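Local coordinates for vacuolar protein sorting-associated protein 54 (Mus musculus, PDB 3N1E) that probably acts, as a subunit of the GARP tethering complex, in retrograde transport from endosomes to the trans-Golgi network, and is represented here by its C-terminal domain, at residues 118-123 against 132-137; 26-31 against 78-83. All blocks are in the same frame, centred on the assembly; numbering follows the deposited sequence. Where two conformers were deposited one is given.

Contact 1 (118-123 against 132-137)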
loop_
_atom_site.group_PDB
_atom_site.type_symbol
_atom_site.label_atom_id
_atom_site.label_comp_id
_atom_site.label_asym_id
_atom_site.label_seq_id
_atom_site.Cartn_x
_atom_site.Cartn_y
_atom_site.Cartn_z
ATOM N N PHE A 118 9.711 -2.495 9.144
ATOM C CA PHE A 118 9.935 -3.444 8.035
ATOM C C PHE A 118 9.024 -3.119 6.821
ATOM O O PHE A 118 9.479 -3.035 5.683
ATOM C CB PHE A 118 9.753 -4.882 8.520
ATOM C CG PHE A 118 9.884 -5.901 7.429
ATOM C CD1 PHE A 118 11.145 -6.274 6.987
ATOM C CD2 PHE A 118 8.757 -6.466 6.842
ATOM C CE1 PHE A 118 11.297 -7.222 5.955
ATOM C CE2 PHE A 118 8.890 -7.440 5.808
ATOM C CZ PHE A 118 10.155 -7.813 5.385
ATOM N N TYR A 119 7.741 -2.899 7.094
ATOM C CA TYR A 119 6.768 -2.531 6.063
ATOM C C TYR A 119 7.173 -1.273 5.315
ATOM O O TYR A 119 7.142 -1.235 4.089
ATOM C CB TYR A 119 5.386 -2.321 6.713
ATOM C CG TYR A 119 4.330 -1.728 5.789
ATOM C CD1 TYR A 119 4.168 -0.356 5.695
ATOM C CD2 TYR A 119 3.528 -2.558 4.982
ATOM C CE1 TYR A 119 3.218 0.195 4.841
ATOM C CE2 TYR A 119 2.575 -2.001 4.123
ATOM C CZ TYR A 119 2.424 -0.637 4.092
ATOM O OH TYR A 119 1.504 -0.040 3.280
ATOM N N THR A 120 7.509 -0.226 6.049
ATOM C CA THR A 120 7.862 1.067 5.449
ATOM C C THR A 120 9.133 0.969 4.594
ATOM O O THR A 120 9.207 1.531 3.481
ATOM C CB THR A 120 8.047 2.130 6.550
ATOM O OG1 THR A 120 6.831 2.263 7.309
ATOM C CG2 THR A 120 8.389 3.449 5.956
ATOM N N GLY A 121 10.131 0.282 5.143
ATOM C CA GLY A 121 11.404 0.052 4.462
ATOM C C GLY A 121 11.187 -0.690 3.155
ATOM O O GLY A 121 11.708 -0.287 2.090
ATOM N N ASN A 122 10.427 -1.788 3.224
ATOM C CA ASN A 122 10.088 -2.536 2.042
ATOM C C ASN A 122 9.421 -1.645 0.983
ATOM O O ASN A 122 9.790 -1.713 -0.206
ATOM C CB ASN A 122 9.117 -3.670 2.413
ATOM C CG ASN A 122 8.763 -4.511 1.229
ATOM O OD1 ASN A 122 7.646 -4.440 0.690
ATOM N ND2 ASN A 122 9.731 -5.283 0.771
ATOM N N LEU A 123 8.392 -0.902 1.400
ATOM C CA LEU A 123 7.621 -0.083 0.444
ATOM C C LEU A 123 8.496 0.962 -0.217
ATOM O O LEU A 123 8.521 1.059 -1.460
ATOM C CB LEU A 123 6.417 0.571 1.149
ATOM C CG LEU A 123 5.369 1.287 0.301
ATOM C CD1 LEU A 123 4.102 1.415 1.155
ATOM C CD2 LEU A 123 5.834 2.652 -0.193
ATOM N N LEU A 132 7.165 8.633 -0.964
ATOM C CA LEU A 132 5.775 8.553 -0.538
ATOM C C LEU A 132 5.612 8.936 0.928
ATOM O O LEU A 132 6.395 8.512 1.790
ATOM C CB LEU A 132 5.225 7.147 -0.760
ATOM C CG LEU A 132 4.304 6.946 -1.964
ATOM C CD1 LEU A 132 5.008 7.232 -3.259
ATOM C CD2 LEU A 132 3.725 5.521 -1.935
ATOM N N ASP A 133 4.613 9.766 1.180
ATOM C CA ASP A 133 4.268 10.224 2.534
ATOM C C ASP A 133 3.227 9.238 3.074
ATOM O O ASP A 133 2.030 9.335 2.784
ATOM C CB ASP A 133 3.658 11.619 2.438
ATOM C CG ASP A 133 3.243 12.180 3.773
ATOM O OD1 ASP A 133 3.390 11.489 4.818
ATOM O OD2 ASP A 133 2.760 13.343 3.761
ATOM N N LEU A 134 3.709 8.277 3.854
ATOM C CA LEU A 134 2.857 7.179 4.307
ATOM C C LEU A 134 2.034 7.486 5.542
ATOM O O LEU A 134 1.039 6.799 5.822
ATOM C CB LEU A 134 3.731 5.944 4.570
ATOM C CG LEU A 134 4.535 5.452 3.355
ATOM C CD1 LEU A 134 5.390 4.251 3.820
ATOM C CD2 LEU A 134 3.614 5.064 2.171
ATOM N N ASN A 135 2.474 8.496 6.300
ATOM C CA ASN A 135 1.797 8.924 7.544
ATOM C C ASN A 135 1.438 7.742 8.419
ATOM O O ASN A 135 0.263 7.533 8.743
ATOM C CB ASN A 135 0.542 9.740 7.216
ATOM C CG ASN A 135 -0.131 10.370 8.458
ATOM O OD1 ASN A 135 -1.289 10.786 8.381
ATOM N ND2 ASN A 135 0.578 10.415 9.588
ATOM N N MET A 136 2.448 6.951 8.767
ATOM C CA MET A 136 2.177 5.741 9.513
ATOM C C MET A 136 1.703 6.011 10.943
ATOM O O MET A 136 1.043 5.156 11.549
ATOM C CB MET A 136 3.395 4.839 9.500
ATOM C CG MET A 136 3.092 3.526 8.885
ATOM S SD MET A 136 2.529 3.506 7.146
ATOM C CE MET A 136 1.789 1.910 7.316
ATOM N N ALA A 137 2.026 7.195 11.471
ATOM C CA ALA A 137 1.582 7.591 12.830
ATOM C C ALA A 137 0.054 7.556 13.002
ATOM O O ALA A 137 -0.439 7.414 14.123
ATOM C CB ALA A 137 2.126 8.973 13.191
#
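Leu134 and Leu123 reach for each other tip to tip, Leu123 CD1 lying 3.8 Å from Leu134 CD2, while CD1 of Leu134 slides past Thr120 to touch its CG2 at 3.8 Å. Toward the start of the loop segment Leu132 crosses Leu123 at about a right angle, the two CD2 methyls 4.0 Å apart. Toward its end Met136 turns its terminal methyl onto the tyrosine: CE of the modelled conformer is 3.3 Å from Tyr119 CE1, and SD stands 5.3 Å from the ring centroid, an oblique Met-aromatic contact. In this conformer the chain bends at chi2 (61°), which turns SD and CE to the ring, and the side chains cross roughly perpendicularly.

The second shell fixes these groups. The Tyr119 ring stacks with Tyr88, and its OH is hydrogen-bonded to Asn85 ND2; Thr120 OG1 pairs with the backbone O of Val116, in its own helix. Lys89 NZ bonds the carbonyl oxygens of Leu134 and Asn135, pinning the loop backbone. The chain leaving helix 107-124 doubles back along that helix's flank, and residues 132-137 lie against both it and helix 74-98, which also meet each other through Tyr119; helix 52-68 touches Tyr119 through Cys58.

Contact 2 (26-31 against 78-83)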
loop_
_atom_site.group_PDB
_atom_site.type_symbol
_atom_site.label_atom_id
_atom_site.label_comp_id
_atom_site.label_asym_id
_atom_site.label_seq_id
_atom_site.Cartn_x
_atom_site.Cartn_y
_atom_site.Cartn_z
ATOM N N ALA A 26 -8.804 0.338 -9.129
ATOM C CA ALA A 26 -9.815 0.119 -8.063
ATOM C C ALA A 26 -9.964 -1.368 -7.758
ATOM O O ALA A 26 -10.070 -1.766 -6.574
ATOM C CB ALA A 26 -11.179 0.715 -8.444
ATOM N N LYS A 27 -9.953 -2.195 -8.810
ATOM C CA LYS A 27 -10.076 -3.664 -8.636
ATOM C C LYS A 27 -8.844 -4.234 -7.927
ATOM O O LYS A 27 -8.946 -5.146 -7.085
ATOM C CB LYS A 27 -10.336 -4.375 -9.986
ATOM C CG LYS A 27 -11.681 -4.012 -10.619
ATOM C CD LYS A 27 -11.752 -4.333 -12.107
ATOM C CE LYS A 27 -11.620 -5.812 -12.406
ATOM N NZ LYS A 27 -11.781 -6.060 -13.876
ATOM N N LEU A 28 -7.679 -3.661 -8.234
ATOM C CA LEU A 28 -6.449 -4.031 -7.570
ATOM C C LEU A 28 -6.416 -3.626 -6.086
ATOM O O LEU A 28 -6.000 -4.411 -5.245
ATOM C CB LEU A 28 -5.253 -3.450 -8.326
ATOM C CG LEU A 28 -3.844 -3.906 -7.961
ATOM C CD1 LEU A 28 -3.681 -5.421 -7.828
ATOM C CD2 LEU A 28 -2.936 -3.386 -9.077
ATOM N N VAL A 29 -6.872 -2.420 -5.762
ATOM C CA VAL A 29 -6.998 -2.008 -4.357
ATOM C C VAL A 29 -7.955 -2.929 -3.620
ATOM O O VAL A 29 -7.709 -3.297 -2.474
ATOM C CB VAL A 29 -7.448 -0.522 -4.241
ATOM C CG1 VAL A 29 -7.826 -0.113 -2.788
ATOM C CG2 VAL A 29 -6.341 0.397 -4.778
ATOM N N ALA A 30 -9.012 -3.369 -4.295
ATOM C CA ALA A 30 -9.981 -4.203 -3.602
ATOM C C ALA A 30 -9.370 -5.576 -3.284
ATOM O O ALA A 30 -9.576 -6.148 -2.194
ATOM C CB ALA A 30 -11.305 -4.315 -4.434
ATOM N N ILE A 31 -8.594 -6.107 -4.228
ATOM C CA ILE A 31 -7.884 -7.345 -3.998
ATOM C C ILE A 31 -6.938 -7.218 -2.815
ATOM O O ILE A 31 -6.899 -8.093 -1.945
ATOM C CB ILE A 31 -7.149 -7.780 -5.292
ATOM C CG1 ILE A 31 -8.187 -8.237 -6.335
ATOM C CG2 ILE A 31 -6.110 -8.840 -5.008
ATOM C CD1 ILE A 31 -7.692 -8.259 -7.792
ATOM N N GLN A 78 2.586 5.499 -7.957
ATOM C CA GLN A 78 2.633 6.185 -6.661
ATOM C C GLN A 78 1.229 6.334 -6.032
ATOM O O GLN A 78 1.003 6.010 -4.840
ATOM C CB GLN A 78 3.305 7.554 -6.859
ATOM C CG GLN A 78 4.800 7.457 -7.091
ATOM C CD GLN A 78 5.407 8.772 -7.576
ATOM O OE1 GLN A 78 4.688 9.675 -8.001
ATOM N NE2 GLN A 78 6.710 8.862 -7.552
ATOM N N MET A 79 0.265 6.774 -6.842
ATOM C CA MET A 79 -1.119 6.939 -6.352
ATOM C C MET A 79 -1.726 5.602 -5.920
ATOM O O MET A 79 -2.450 5.546 -4.912
ATOM C CB MET A 79 -2.021 7.625 -7.402
ATOM C CG MET A 79 -1.632 9.029 -7.822
ATOM S SD MET A 79 -1.567 10.245 -6.501
ATOM C CE MET A 79 0.176 10.233 -6.080
ATOM N N LEU A 80 -1.435 4.531 -6.678
ATOM C CA LEU A 80 -1.926 3.204 -6.349
ATOM C C LEU A 80 -1.402 2.785 -4.983
ATOM O O LEU A 80 -2.172 2.306 -4.141
ATOM C CB LEU A 80 -1.495 2.190 -7.407
ATOM C CG LEU A 80 -1.718 0.722 -7.105
ATOM C CD1 LEU A 80 -3.199 0.386 -6.962
ATOM C CD2 LEU A 80 -1.050 -0.155 -8.185
ATOM N N PHE A 81 -0.107 2.979 -4.773
ATOM C CA PHE A 81 0.491 2.584 -3.504
ATOM C C PHE A 81 0.020 3.414 -2.334
ATOM O O PHE A 81 -0.071 2.885 -1.232
ATOM C CB PHE A 81 2.030 2.459 -3.586
ATOM C CG PHE A 81 2.463 1.104 -4.045
ATOM C CD1 PHE A 81 2.753 0.085 -3.120
ATOM C CD2 PHE A 81 2.498 0.812 -5.400
ATOM C CE1 PHE A 81 3.117 -1.207 -3.561
ATOM C CE2 PHE A 81 2.850 -0.465 -5.847
ATOM C CZ PHE A 81 3.168 -1.471 -4.925
ATOM N N LEU A 82 -0.324 4.686 -2.565
ATOM C CA LEU A 82 -0.947 5.472 -1.489
ATOM C C LEU A 82 -2.308 4.907 -1.081
ATOM O O LEU A 82 -2.614 4.873 0.101
ATOM C CB LEU A 82 -1.054 6.959 -1.857
ATOM C CG LEU A 82 0.317 7.617 -1.903
ATOM C CD1 LEU A 82 0.132 8.970 -2.594
ATOM C CD2 LEU A 82 0.947 7.826 -0.486
ATOM N N ARG A 83 -3.094 4.428 -2.049
ATOM C CA ARG A 83 -4.385 3.790 -1.755
ATOM C C ARG A 83 -4.230 2.449 -1.044
ATOM O O ARG A 83 -4.988 2.122 -0.122
ATOM C CB ARG A 83 -5.238 3.604 -3.033
ATOM C CG ARG A 83 -5.543 4.921 -3.721
ATOM C CD ARG A 83 -6.609 4.820 -4.830
ATOM N NE ARG A 83 -7.265 6.142 -4.903
ATOM C CZ ARG A 83 -8.144 6.529 -5.823
ATOM N NH1 ARG A 83 -8.508 5.709 -6.810
ATOM N NH2 ARG A 83 -8.650 7.762 -5.766
#
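Leu28 and Leu80 both carry CG anti to the backbone N (chi1 -169° and 170°), and from there their branches cross at about a right angle, CD2 of Leu28 meeting CD2 of Leu80 at 3.8 Å. Val29 does its work through one branch: CG2, set anti to the carbonyl carbon, comes within 3.8 Å of CD1 of Leu80 and within the same distance of CB of Arg83. Leu80 therefore divides its two methyls between neighbouring residues of helix 17-40, CD2 to Leu28 and CD1 to Val29, although its CB does not face that helix.

The backbones come nearest at Val29 and Arg83, whose CA atoms are 6.9 Å apart. Around this point the short helical segments run in broadly the same direction, crossing at -34° with an axis separation of 10.2 Å. At that spacing the helices meet through Leu28, Val29, Leu80 and the CB of Arg83. Met64 of helix 52-68 touches both Leu28 and Leu80 and extends the apolar patch onto a third helix.

Every touching atom is carbon, and even Arg83 takes part through CB; its extended chain runs on toward Ala26, where Arg83 NH1 stays 5.9 Å from Ala26 CB, so the guanidinium makes no contact. The join, partly buried with Arg83 on its exposed side, rests on dispersion and the burial of methyl groups, with no polar pairing between the segments to set their register.

Helix 74-98 joins the two sites: it supplies residues 78-83 to contact 2 and backs the loop 132-137 of contact 1. Their centres lie 15 Å apart, and they come in series along the chain, contact 2 closing before contact 1 opens. They also meet directly. Leu132 packs on Gln78, Phe81 and Leu82, with its CG 3.8 Å from CD2 of Leu82. Helix 17-40 is thus docked against one flank of helix 74-98, while the C-terminal loop and helix 107-124 both pack against other parts of it. Together the contacts tie helix 17-40 and the C-terminal loop to helix 74-98 of this all-helical C-terminal domain of Vps54.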